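Putative rRNA methylase (PDB 3EEY) binds S-adenosylmethionine and probably acts as a methyltransferase, perhaps with ribosomal RNA as its substrate. Local coordinates at residues V27-G32 / D81-M86; M98-Y103 / V138-G143; T113-T118 / G146-E151; F165-T170 / I181-E186. One frame throughout, in Å; residues are numbered along the deposited sequence.

How the interactions relate
All four contacts reach or flank one mixed sheet, in which strands 25-28, 94-101, 133-139, 181-187 and 165-172 follow side by side. Interaction 1 lies at the loops after strands 25-28 and 76-79. Interaction 2 joins the next two strands and touches interaction 1 through T30 and N100. Interaction 3 lies about 9 Å from interaction 2, centre to centre; its helices follow the two strands of interaction 2, and the segments of the two contacts alternate along the chain. Interaction 4 comes last, at the sheet edge formed by strand 165-172, across the chain's centre from interaction 1, about 19 Å between centres. Interactions 1 to 3 all touch S-adenosylmethionine, while interaction 4 faces the second subunit.

Interaction 1: V27-G32 / D81-M86; sequences VDATCG and DGHQNM. With SAM (S-adenosylmethionine), chain K.
V27 turns its side chain to M86, and its CG1 lies 4.4 Å from M86 CE. D28 serves its own loop. Its OD1 takes the backbone N-H of T30 in an Asx turn, and its OD2 is bonded to T37. A29 holds the centre of the contact. The M86 chain is extended at chi2 and bends at chi3 (61°), which turns M86 CE to A29 CB, 4.1 Å away. The carbonyl of A29 faces H83. The bond from H83 ND1 to A29 O is 2.8 Å long; it runs in the imidazole plane but comes to the carbonyl from above its plane. It fixes the rotation of the ring. T30 CG2 meets the edge of the same ring, 3.7 Å from H83 ND1. T30 OG1 is bonded to N100 N, and T30 O accepts from the amino N of SAM. Beyond it, G32 passes close to the SAM ribose with its CA.

The adenine is held from the other segment. H83 N donates to SAM N1 at 2.9 Å, and SAM N1 also lies over the centre of the H83 ring. Q84 OE1 accepts from SAM N6 at 3.1 Å in a nearly straight bond (171°). A glycine-containing loop after the first strand for the methionine part, and a loop after the third strand for adenine, are typical of the Rossmann-like class I methyltransferases.

Interaction 2: M98-Y103 / V138-G143; sequences MFNLGY and VIYYGG. With SAM (S-adenosylmethionine), chain K.
N100 and L101 run beside V138 and I139 in parallel, in the middle of the Rossmann-like sheet of a class I methyltransferase. V138 N bonds to F99 O at 2.9 Å. L101 N bonds to V138 O, also at 2.9 Å, and the donor stands almost straight off the carbonyl (177°). A weak third bond from Y140 N to L101 O continues the pairing past the strand end.

Side chains alternate between the two faces. N100 and V138 share one, side by side and pointing the same way, with N100 ND2 3.9 Å from V138 CB. Helix 8-19 covers them through L9 and S12. L101 and I139 share the other face, also side by side, and L101 CD1 rests 3.9 Å from I139 CG1. T113, T118 and E149 lie against L101 there.

Y140 breaks this pattern. Its CG stands beside the backbone N (chi1 -63°), and the ring leans back to the first strand. The ring edge meets L101 O, which is 3.2 Å from Y140 CD2. The N100 amide crosses the ring obliquely, with the planes 39° apart and N100 OD1 3.1 Å from Y140 CE2.

The sequence N-L-G-Y at 100-103 recalls the N-P-P-Y motif of related methyltransferases. It borders the sulfonium methyl: SAM CE is 3.4 Å from N100 O and 3.3 Å from Y103 O.

Interaction 3: T113-T118 / G146-E151; sequences TRPETT and GFEEKE. With SAM (S-adenosylmethionine), chain K.
A buried carboxylate, that of E149, lies between two threonine hydroxyls of the facing segment, T113 and T118. T113 OG1 donates to E149 OE1 at 2.8 Å and uses the syn lone pair. T118 OG1 lies 2.8 Å from E149 OE2, but it is equally near R114 O, and its one proton could go to either. Both threonine side chains meet the glutamate at about a right angle. E149 reaches them because its chain is stretched, with CG opposite the backbone N (chi1 -180°). T113 O lies 3.4 Å from both E149 OE1 and E149 OE2, acceptor against acceptor. This and the burial could raise the pKa of the acid. T113 OG1 also takes a weak bond from G102 N.

P115 packs on the base of E149. Its CG lies 3.8 Å from E149 CA and 4.1 Å from E149 CB. E148 is paired with K152 in a salt bridge. R114 is at the N-cap position, and its NH1 forms a salt bridge with E116 OE2 at 2.9 Å, in the guanidinium plane. The methyl branch of T113 touches the cofactor, with CG2 3.6 Å from SAM C8.

Helix 115-128 is the crossover of a beta-alpha-beta unit between parallel strands 94-101 and 133-139. Helix 148-157 follows the second of these strands. The two helix starts meet above L101 of strand 94-101, and T118 also packs on V153.

Interaction 4: F165-T170 / I181-E186; sequences FIVQRT and ILVCIE
I166, Q168 and T170 face E186, C184 and L182 as hydrogen-bonded antiparallel pairs, with two backbone bonds in each and the strand axes 4.6 Å apart at 166°. The shortest bond runs from T170 N to L182 O, at 2.7 Å. V167 and R169 stand opposite I185 and V183 in the non-hydrogen-bonded pairs.

The face of V167, R169, V183 and I185 is largely apolar. V167 CG1 meets V183 CG1 at 3.6 Å, crossing to a diagonal neighbour. F165 CD1 lies 3.7 Å from I185 CG2, and the two side chains cross obliquely. R169 lays its CG against I181 CG2, at 3.7 Å, and carries its guanidinium on to a salt bridge with D171 of the second subunit. Helix 148-157 packs on V183 and I185.

The two strands form a beta hairpin. It completes the class I methyltransferase sheet, with strand 181-187 set antiparallel between 133-139 and 165-172. Residues Q168 to T170 also pair with a strand of the second subunit, and the sheet runs on across the interface.

The other face looks to helix 8-19. I166 and E186 lie side by side there, with I166 CD1 3.9 Å from E186 OE1. That oxygen accepts from the backbone N of I5 of the second subunit. Q168 OE1 is bonded to Q11 of that subunit, and Q168 NE2 to Y15 of its own chain. T170 OG1 stands beside its backbone N (chi1 -60°), where it meets a water at 2.7 Å. The same water donates to Q168 O and L182 O and accepts from Q168 NE2.

Interaction 1: V27-G32 / D81-M86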
# COMPACT_ATOMS: atom_id res chain seq x y z
N VAL A 27 15.76 14.36 0.36
CA VAL A 27 15.12 15.62 0.76
C VAL A 27 14.00 15.37 1.77
O VAL A 27 13.17 14.49 1.59
CB VAL A 27 14.52 16.40 -0.47
CG1 VAL A 27 14.07 17.79 -0.05
CG2 VAL A 27 15.50 16.51 -1.62
N ASP A 28 13.99 16.16 2.85
CA ASP A 28 12.84 16.28 3.71
C ASP A 28 12.20 17.61 3.34
O ASP A 28 12.72 18.67 3.66
CB ASP A 28 13.26 16.25 5.19
CG ASP A 28 12.07 16.21 6.15
OD1 ASP A 28 10.91 16.36 5.71
OD2 ASP A 28 12.30 16.03 7.36
N ALA A 29 11.07 17.54 2.64
CA ALA A 29 10.43 18.74 2.12
C ALA A 29 9.58 19.48 3.16
O ALA A 29 9.17 20.62 2.92
CB ALA A 29 9.59 18.40 0.90
N THR A 30 9.34 18.85 4.30
CA THR A 30 8.51 19.42 5.36
C THR A 30 9.16 19.07 6.69
O THR A 30 8.78 18.10 7.33
CB THR A 30 7.06 18.85 5.32
OG1 THR A 30 7.11 17.43 5.17
CG2 THR A 30 6.25 19.41 4.16
N CYS A 31 10.14 19.88 7.10
CA CYS A 31 10.97 19.60 8.28
C CYS A 31 10.24 19.38 9.59
O CYS A 31 10.47 18.36 10.24
CB CYS A 31 12.02 20.70 8.47
SG CYS A 31 13.54 20.26 7.69
N GLY A 32 9.39 20.33 9.96
CA GLY A 32 8.66 20.29 11.22
C GLY A 32 9.59 20.23 12.41
O GLY A 32 10.51 21.05 12.53
N ASP A 81 13.22 28.07 3.40
CA ASP A 81 12.48 28.48 2.22
C ASP A 81 11.39 27.44 1.96
O ASP A 81 11.45 26.33 2.50
CB ASP A 81 13.41 28.60 1.01
CG ASP A 81 12.86 29.49 -0.10
OD1 ASP A 81 11.72 30.01 0.02
OD2 ASP A 81 13.58 29.67 -1.10
N GLY A 82 10.41 27.79 1.14
CA GLY A 82 9.37 26.85 0.75
C GLY A 82 9.92 25.72 -0.09
O GLY A 82 10.88 25.91 -0.83
N HIS A 83 9.31 24.55 0.03
CA HIS A 83 9.71 23.37 -0.73
C HIS A 83 9.43 23.51 -2.22
O HIS A 83 10.05 22.84 -3.03
CB HIS A 83 9.08 22.07 -0.18
CG HIS A 83 7.63 22.17 0.19
ND1 HIS A 83 7.10 21.53 1.29
CD2 HIS A 83 6.59 22.82 -0.40
CE1 HIS A 83 5.80 21.78 1.37
NE2 HIS A 83 5.47 22.56 0.36
N GLN A 84 8.50 24.40 -2.57
CA GLN A 84 8.24 24.77 -3.97
C GLN A 84 9.47 25.37 -4.67
O GLN A 84 9.53 25.40 -5.89
CB GLN A 84 7.04 25.72 -4.08
CG GLN A 84 7.24 27.12 -3.50
CD GLN A 84 6.86 27.22 -2.03
OE1 GLN A 84 6.85 26.23 -1.30
NE2 GLN A 84 6.54 28.43 -1.59
N ASN A 85 10.45 25.82 -3.88
CA ASN A 85 11.67 26.42 -4.40
C ASN A 85 12.89 25.51 -4.27
O ASN A 85 14.02 26.00 -4.31
CB ASN A 85 11.96 27.74 -3.69
CG ASN A 85 10.85 28.76 -3.83
OD1 ASN A 85 10.34 29.00 -4.93
ND2 ASN A 85 10.48 29.39 -2.72
N MET A 86 12.66 24.20 -4.13
CA MET A 86 13.74 23.24 -3.85
C MET A 86 14.77 23.12 -4.98
O MET A 86 15.92 22.74 -4.73
CB MET A 86 13.19 21.85 -3.41
CG MET A 86 12.66 20.92 -4.50
SD MET A 86 12.32 19.21 -4.01
CE MET A 86 11.08 19.48 -2.75
N SAM K . 7.87 15.70 9.14
CA SAM K . 7.49 16.70 10.18
C SAM K . 7.92 16.26 11.58
O SAM K . 7.42 16.74 12.61
OXT SAM K . 8.80 15.41 11.72
CB SAM K . 6.01 17.02 10.10
CG SAM K . 5.70 18.09 9.06
SD SAM K . 4.30 19.16 9.52
CE SAM K . 2.92 18.01 9.26
C5' SAM K . 4.23 20.24 8.07
C4' SAM K . 5.42 21.21 8.06
O4' SAM K . 5.60 21.79 6.78
C3' SAM K . 5.23 22.36 9.05
O3' SAM K . 6.38 22.44 9.86
C2' SAM K . 5.09 23.60 8.18
O2' SAM K . 5.64 24.76 8.77
C1' SAM K . 5.84 23.18 6.93
N9 SAM K . 5.44 23.92 5.71
C8 SAM K . 4.26 24.56 5.45
N7 SAM K . 4.34 25.11 4.21
C5 SAM K . 5.56 24.82 3.69
C6 SAM K . 6.18 25.12 2.48
N6 SAM K . 5.57 25.83 1.54
N1 SAM K . 7.46 24.68 2.27
C2 SAM K . 8.15 23.95 3.21
N3 SAM K . 7.53 23.64 4.40
C4 SAM K . 6.26 24.07 4.63

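Interaction 2: M98-Y103 / V138-G143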
# COMPACT_ATOMS: atom_id res chain seq x y z
N MET A 98 10.58 13.26 1.08
CA MET A 98 9.49 13.00 2.00
C MET A 98 8.62 14.25 2.18
O MET A 98 9.12 15.33 2.48
CB MET A 98 10.00 12.48 3.35
CG MET A 98 10.78 11.16 3.31
SD MET A 98 11.31 10.55 4.94
CE MET A 98 9.91 9.64 5.52
N PHE A 99 7.31 14.09 1.96
CA PHE A 99 6.32 15.13 2.27
C PHE A 99 5.44 14.67 3.40
O PHE A 99 4.94 13.54 3.41
CB PHE A 99 5.44 15.42 1.06
CG PHE A 99 6.11 16.21 -0.01
CD1 PHE A 99 6.01 17.59 -0.04
CD2 PHE A 99 6.83 15.57 -1.00
CE1 PHE A 99 6.63 18.32 -1.03
CE2 PHE A 99 7.45 16.29 -2.01
CZ PHE A 99 7.36 17.66 -2.02
N ASN A 100 5.23 15.56 4.36
CA ASN A 100 4.31 15.33 5.45
C ASN A 100 3.38 16.54 5.54
O ASN A 100 3.77 17.59 6.01
CB ASN A 100 5.11 15.14 6.74
CG ASN A 100 4.45 14.21 7.71
OD1 ASN A 100 3.57 14.62 8.46
ND2 ASN A 100 4.87 12.95 7.71
N LEU A 101 2.15 16.38 5.04
CA LEU A 101 1.28 17.52 4.77
C LEU A 101 0.35 17.90 5.91
O LEU A 101 -0.37 17.06 6.43
CB LEU A 101 0.45 17.27 3.51
CG LEU A 101 1.17 16.95 2.20
CD1 LEU A 101 0.14 16.93 1.08
CD2 LEU A 101 2.24 17.99 1.92
N GLY A 102 0.36 19.18 6.28
CA GLY A 102 -0.48 19.71 7.35
C GLY A 102 0.22 20.83 8.09
O GLY A 102 1.06 21.52 7.51
N TYR A 103 -0.10 21.02 9.37
CA TYR A 103 0.57 22.03 10.21
C TYR A 103 1.61 21.42 11.15
O TYR A 103 1.64 20.20 11.34
CB TYR A 103 -0.45 22.86 11.02
CG TYR A 103 -1.48 22.05 11.77
CD1 TYR A 103 -2.81 22.00 11.34
CD2 TYR A 103 -1.14 21.33 12.92
CE1 TYR A 103 -3.76 21.25 12.03
CE2 TYR A 103 -2.09 20.57 13.62
CZ TYR A 103 -3.40 20.54 13.17
OH TYR A 103 -4.35 19.81 13.84
N VAL A 138 2.64 11.76 3.06
CA VAL A 138 1.65 11.47 4.07
C VAL A 138 0.68 12.66 4.11
O VAL A 138 1.08 13.78 4.40
CB VAL A 138 2.27 11.18 5.46
CG1 VAL A 138 1.20 10.80 6.47
CG2 VAL A 138 3.29 10.05 5.37
N ILE A 139 -0.58 12.42 3.78
CA ILE A 139 -1.58 13.48 3.69
C ILE A 139 -2.47 13.44 4.92
O ILE A 139 -3.18 12.47 5.15
CB ILE A 139 -2.45 13.36 2.41
CG1 ILE A 139 -1.59 13.39 1.15
CG2 ILE A 139 -3.51 14.47 2.38
CD1 ILE A 139 -2.32 13.01 -0.14
N TYR A 140 -2.41 14.50 5.72
CA TYR A 140 -3.34 14.70 6.82
C TYR A 140 -4.41 15.66 6.39
O TYR A 140 -4.15 16.61 5.64
CB TYR A 140 -2.65 15.28 8.04
CG TYR A 140 -1.59 14.40 8.65
CD1 TYR A 140 -1.86 13.63 9.78
CD2 TYR A 140 -0.31 14.34 8.11
CE1 TYR A 140 -0.88 12.83 10.35
CE2 TYR A 140 0.67 13.54 8.67
CZ TYR A 140 0.39 12.78 9.78
OH TYR A 140 1.36 11.99 10.34
N TYR A 141 -5.62 15.44 6.89
CA TYR A 141 -6.79 16.19 6.47
C TYR A 141 -7.82 16.14 7.58
O TYR A 141 -7.58 15.53 8.62
CB TYR A 141 -7.34 15.63 5.14
CG TYR A 141 -7.77 14.18 5.16
CD1 TYR A 141 -6.84 13.15 5.34
CD2 TYR A 141 -9.10 13.82 4.97
CE1 TYR A 141 -7.22 11.83 5.36
CE2 TYR A 141 -9.50 12.49 4.98
CZ TYR A 141 -8.55 11.50 5.17
OH TYR A 141 -8.91 10.16 5.19
N GLY A 142 -8.95 16.81 7.37
CA GLY A 142 -9.95 16.98 8.43
C GLY A 142 -9.44 17.98 9.44
O GLY A 142 -8.47 18.68 9.17
N GLY A 143 -10.09 18.05 10.59
CA GLY A 143 -9.66 18.95 11.67
C GLY A 143 -9.47 20.39 11.21
O GLY A 143 -10.20 20.87 10.34
N SAM K . 7.87 15.70 9.14
CA SAM K . 7.49 16.70 10.18
C SAM K . 7.92 16.26 11.58
O SAM K . 7.42 16.74 12.61
OXT SAM K . 8.80 15.41 11.72
CB SAM K . 6.01 17.02 10.10
CG SAM K . 5.70 18.09 9.06
SD SAM K . 4.30 19.16 9.52
CE SAM K . 2.92 18.01 9.26
C5' SAM K . 4.23 20.24 8.07
C4' SAM K . 5.42 21.21 8.06
O4' SAM K . 5.60 21.79 6.78
C3' SAM K . 5.23 22.36 9.05
O3' SAM K . 6.38 22.44 9.86
C2' SAM K . 5.09 23.60 8.18
O2' SAM K . 5.64 24.76 8.77
C1' SAM K . 5.84 23.18 6.93
N9 SAM K . 5.44 23.92 5.71
C8 SAM K . 4.26 24.56 5.45
N7 SAM K . 4.34 25.11 4.21
C5 SAM K . 5.56 24.82 3.69
C6 SAM K . 6.18 25.12 2.48
N6 SAM K . 5.57 25.83 1.54
N1 SAM K . 7.46 24.68 2.27
C2 SAM K . 8.15 23.95 3.21
N3 SAM K . 7.53 23.64 4.40
C4 SAM K . 6.26 24.07 4.63

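Interaction 3: T113-T118 / G146-E151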
# COMPACT_ATOMS: atom_id res chain seq x y z
N THR A 113 0.69 23.64 5.02
CA THR A 113 0.95 23.44 3.60
C THR A 113 -0.27 23.82 2.77
O THR A 113 -1.41 23.58 3.18
CB THR A 113 1.41 21.99 3.28
OG1 THR A 113 0.45 21.05 3.79
CG2 THR A 113 2.78 21.67 3.86
N ARG A 114 -0.02 24.43 1.62
CA ARG A 114 -1.06 24.90 0.71
C ARG A 114 -1.03 24.05 -0.56
O ARG A 114 0.06 23.67 -1.01
CB ARG A 114 -0.80 26.36 0.32
CG ARG A 114 -1.17 27.40 1.37
CD ARG A 114 -0.51 28.73 1.04
NE ARG A 114 -1.26 29.87 1.56
CZ ARG A 114 -2.15 30.57 0.86
NH1 ARG A 114 -2.41 30.26 -0.40
NH2 ARG A 114 -2.77 31.60 1.43
N PRO A 115 -2.20 23.76 -1.16
CA PRO A 115 -2.28 22.96 -2.39
C PRO A 115 -1.37 23.43 -3.51
O PRO A 115 -0.65 22.62 -4.07
CB PRO A 115 -3.75 23.10 -2.81
CG PRO A 115 -4.48 23.44 -1.59
CD PRO A 115 -3.54 24.18 -0.69
N GLU A 116 -1.41 24.73 -3.81
CA GLU A 116 -0.64 25.37 -4.88
C GLU A 116 0.85 25.08 -4.79
O GLU A 116 1.47 24.64 -5.76
CB GLU A 116 -0.83 26.89 -4.86
CG GLU A 116 -2.26 27.39 -4.54
CD GLU A 116 -2.51 27.62 -3.04
OE1 GLU A 116 -3.53 27.11 -2.53
OE2 GLU A 116 -1.68 28.29 -2.38
N THR A 117 1.41 25.30 -3.60
CA THR A 117 2.84 25.18 -3.35
C THR A 117 3.27 23.73 -3.20
O THR A 117 4.39 23.36 -3.57
CB THR A 117 3.29 26.04 -2.13
OG1 THR A 117 2.42 25.81 -1.02
CG2 THR A 117 3.24 27.52 -2.47
N THR A 118 2.37 22.91 -2.66
CA THR A 118 2.61 21.46 -2.55
C THR A 118 2.71 20.83 -3.93
O THR A 118 3.67 20.09 -4.19
CB THR A 118 1.52 20.75 -1.71
OG1 THR A 118 1.46 21.33 -0.40
CG2 THR A 118 1.83 19.26 -1.58
N GLY A 146 -8.50 20.73 7.22
CA GLY A 146 -9.54 20.72 6.19
C GLY A 146 -9.23 19.73 5.08
O GLY A 146 -8.32 18.91 5.21
N PHE A 147 -9.97 19.81 3.97
CA PHE A 147 -9.96 18.75 2.96
C PHE A 147 -9.47 19.18 1.57
O PHE A 147 -9.28 18.34 0.70
CB PHE A 147 -11.37 18.18 2.80
CG PHE A 147 -11.92 17.55 4.05
CD1 PHE A 147 -11.65 16.21 4.35
CD2 PHE A 147 -12.73 18.28 4.92
CE1 PHE A 147 -12.17 15.62 5.49
CE2 PHE A 147 -13.25 17.69 6.06
CZ PHE A 147 -12.97 16.35 6.35
N GLU A 148 -9.27 20.48 1.39
CA GLU A 148 -8.99 21.08 0.09
C GLU A 148 -7.63 20.66 -0.48
O GLU A 148 -7.51 20.45 -1.69
CB GLU A 148 -9.08 22.61 0.23
CG GLU A 148 -8.87 23.43 -1.05
CD GLU A 148 -8.28 24.82 -0.77
OE1 GLU A 148 -8.00 25.15 0.41
OE2 GLU A 148 -8.08 25.58 -1.74
N GLU A 149 -6.63 20.55 0.39
CA GLU A 149 -5.29 20.13 -0.01
C GLU A 149 -5.25 18.68 -0.44
O GLU A 149 -4.67 18.37 -1.48
CB GLU A 149 -4.28 20.37 1.11
CG GLU A 149 -2.87 19.94 0.72
CD GLU A 149 -1.82 20.38 1.70
OE1 GLU A 149 -2.04 20.25 2.92
OE2 GLU A 149 -0.77 20.83 1.23
N LYS A 150 -5.89 17.81 0.35
CA LYS A 150 -6.02 16.39 0.01
C LYS A 150 -6.63 16.22 -1.38
O LYS A 150 -6.05 15.53 -2.24
CB LYS A 150 -6.88 15.64 1.05
CG LYS A 150 -7.03 14.15 0.75
CD LYS A 150 -8.22 13.51 1.47
CE LYS A 150 -9.54 13.72 0.76
NZ LYS A 150 -10.04 12.47 0.09
N GLU A 151 -7.77 16.88 -1.61
CA GLU A 151 -8.52 16.77 -2.86
C GLU A 151 -7.73 17.26 -4.07
O GLU A 151 -7.67 16.56 -5.08
CB GLU A 151 -9.85 17.53 -2.74
CG GLU A 151 -10.86 16.88 -1.80
CD GLU A 151 -11.56 15.69 -2.43
OE1 GLU A 151 -12.49 15.90 -3.24
OE2 GLU A 151 -11.18 14.55 -2.10
N SAM K . 7.87 15.70 9.14
CA SAM K . 7.49 16.70 10.18
C SAM K . 7.92 16.26 11.58
O SAM K . 7.42 16.74 12.61
OXT SAM K . 8.80 15.41 11.72
CB SAM K . 6.01 17.02 10.10
CG SAM K . 5.70 18.09 9.06
SD SAM K . 4.30 19.16 9.52
CE SAM K . 2.92 18.01 9.26
C5' SAM K . 4.23 20.24 8.07
C4' SAM K . 5.42 21.21 8.06
O4' SAM K . 5.60 21.79 6.78
C3' SAM K . 5.23 22.36 9.05
O3' SAM K . 6.38 22.44 9.86
C2' SAM K . 5.09 23.60 8.18
O2' SAM K . 5.64 24.76 8.77
C1' SAM K . 5.84 23.18 6.93
N9 SAM K . 5.44 23.92 5.71
C8 SAM K . 4.26 24.56 5.45
N7 SAM K . 4.34 25.11 4.21
C5 SAM K . 5.56 24.82 3.69
C6 SAM K . 6.18 25.12 2.48
N6 SAM K . 5.57 25.83 1.54
N1 SAM K . 7.46 24.68 2.27
C2 SAM K . 8.15 23.95 3.21
N3 SAM K . 7.53 23.64 4.40
C4 SAM K . 6.26 24.07 4.63

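Interaction 4: F165-T170 / I181-E186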
# COMPACT_ATOMS: atom_id res chain seq x y z
N PHE A 165 5.89 7.56 -14.05
CA PHE A 165 5.77 7.39 -12.59
C PHE A 165 4.69 6.39 -12.20
O PHE A 165 3.62 6.34 -12.81
CB PHE A 165 5.48 8.73 -11.89
CG PHE A 165 6.53 9.79 -12.10
CD1 PHE A 165 7.58 9.94 -11.21
CD2 PHE A 165 6.45 10.67 -13.18
CE1 PHE A 165 8.55 10.93 -11.40
CE2 PHE A 165 7.41 11.66 -13.39
CZ PHE A 165 8.46 11.79 -12.50
N ILE A 166 4.99 5.60 -11.18
CA ILE A 166 3.98 4.83 -10.44
C ILE A 166 3.46 5.70 -9.30
O ILE A 166 4.24 6.22 -8.53
CB ILE A 166 4.56 3.52 -9.84
CG1 ILE A 166 5.19 2.65 -10.93
CG2 ILE A 166 3.48 2.73 -9.11
CD1 ILE A 166 5.89 1.41 -10.40
N VAL A 167 2.15 5.89 -9.23
CA VAL A 167 1.55 6.63 -8.12
C VAL A 167 0.60 5.69 -7.36
O VAL A 167 -0.42 5.26 -7.87
CB VAL A 167 0.83 7.94 -8.57
CG1 VAL A 167 0.28 8.71 -7.36
CG2 VAL A 167 1.76 8.85 -9.38
N GLN A 168 0.98 5.36 -6.13
CA GLN A 168 0.24 4.41 -5.35
C GLN A 168 -0.34 5.07 -4.11
O GLN A 168 0.39 5.65 -3.32
CB GLN A 168 1.15 3.25 -4.96
CG GLN A 168 0.48 2.17 -4.17
CD GLN A 168 1.48 1.37 -3.37
OE1 GLN A 168 1.89 0.28 -3.77
NE2 GLN A 168 1.91 1.91 -2.23
N ARG A 169 -1.65 4.97 -3.95
CA ARG A 169 -2.32 5.45 -2.76
C ARG A 169 -2.65 4.30 -1.79
O ARG A 169 -3.13 3.26 -2.20
CB ARG A 169 -3.59 6.20 -3.13
CG ARG A 169 -4.23 6.90 -1.94
CD ARG A 169 -5.65 7.32 -2.21
NE ARG A 169 -6.46 6.27 -2.85
CZ ARG A 169 -7.59 6.51 -3.51
NH1 ARG A 169 -8.06 7.75 -3.61
NH2 ARG A 169 -8.27 5.52 -4.07
N THR A 170 -2.36 4.52 -0.51
CA THR A 170 -2.68 3.57 0.53
C THR A 170 -3.64 4.26 1.51
O THR A 170 -3.42 5.40 1.90
CB THR A 170 -1.39 3.07 1.24
OG1 THR A 170 -0.53 2.44 0.27
CG2 THR A 170 -1.70 2.06 2.33
N ILE A 181 -3.46 9.51 4.80
CA ILE A 181 -3.32 8.80 3.53
C ILE A 181 -1.86 8.79 3.08
O ILE A 181 -1.21 9.82 3.16
CB ILE A 181 -4.22 9.47 2.48
CG1 ILE A 181 -5.69 9.15 2.76
CG2 ILE A 181 -3.85 9.06 1.06
CD1 ILE A 181 -6.66 10.01 1.99
N LEU A 182 -1.36 7.65 2.61
CA LEU A 182 -0.02 7.56 2.03
C LEU A 182 -0.02 7.50 0.50
O LEU A 182 -0.63 6.61 -0.08
CB LEU A 182 0.73 6.35 2.57
CG LEU A 182 2.14 6.11 1.99
CD1 LEU A 182 3.12 7.23 2.35
CD2 LEU A 182 2.67 4.78 2.43
N VAL A 183 0.68 8.43 -0.14
CA VAL A 183 0.92 8.35 -1.58
C VAL A 183 2.40 8.07 -1.82
O VAL A 183 3.26 8.72 -1.23
CB VAL A 183 0.43 9.62 -2.33
CG1 VAL A 183 0.63 9.47 -3.81
CG2 VAL A 183 -1.05 9.87 -2.07
N CYS A 184 2.69 7.06 -2.63
CA CYS A 184 4.05 6.74 -3.03
C CYS A 184 4.21 6.99 -4.51
O CYS A 184 3.48 6.44 -5.32
CB CYS A 184 4.36 5.27 -2.73
SG CYS A 184 4.50 4.90 -1.00
N ILE A 185 5.16 7.86 -4.86
CA ILE A 185 5.49 8.15 -6.25
C ILE A 185 6.87 7.61 -6.56
O ILE A 185 7.83 7.98 -5.91
CB ILE A 185 5.48 9.67 -6.53
CG1 ILE A 185 4.18 10.31 -6.02
CG2 ILE A 185 5.70 9.96 -8.00
CD1 ILE A 185 4.29 11.78 -5.73
N GLU A 186 6.97 6.71 -7.54
CA GLU A 186 8.25 6.15 -7.95
C GLU A 186 8.51 6.44 -9.41
O GLU A 186 7.67 6.13 -10.25
CB GLU A 186 8.28 4.63 -7.74
CG GLU A 186 9.67 4.05 -7.95
CD GLU A 186 9.71 2.54 -8.06
OE1 GLU A 186 8.70 1.87 -7.76
OE2 GLU A 186 10.76 2.00 -8.46
O HOH W 1 0.99 4.33 -0.99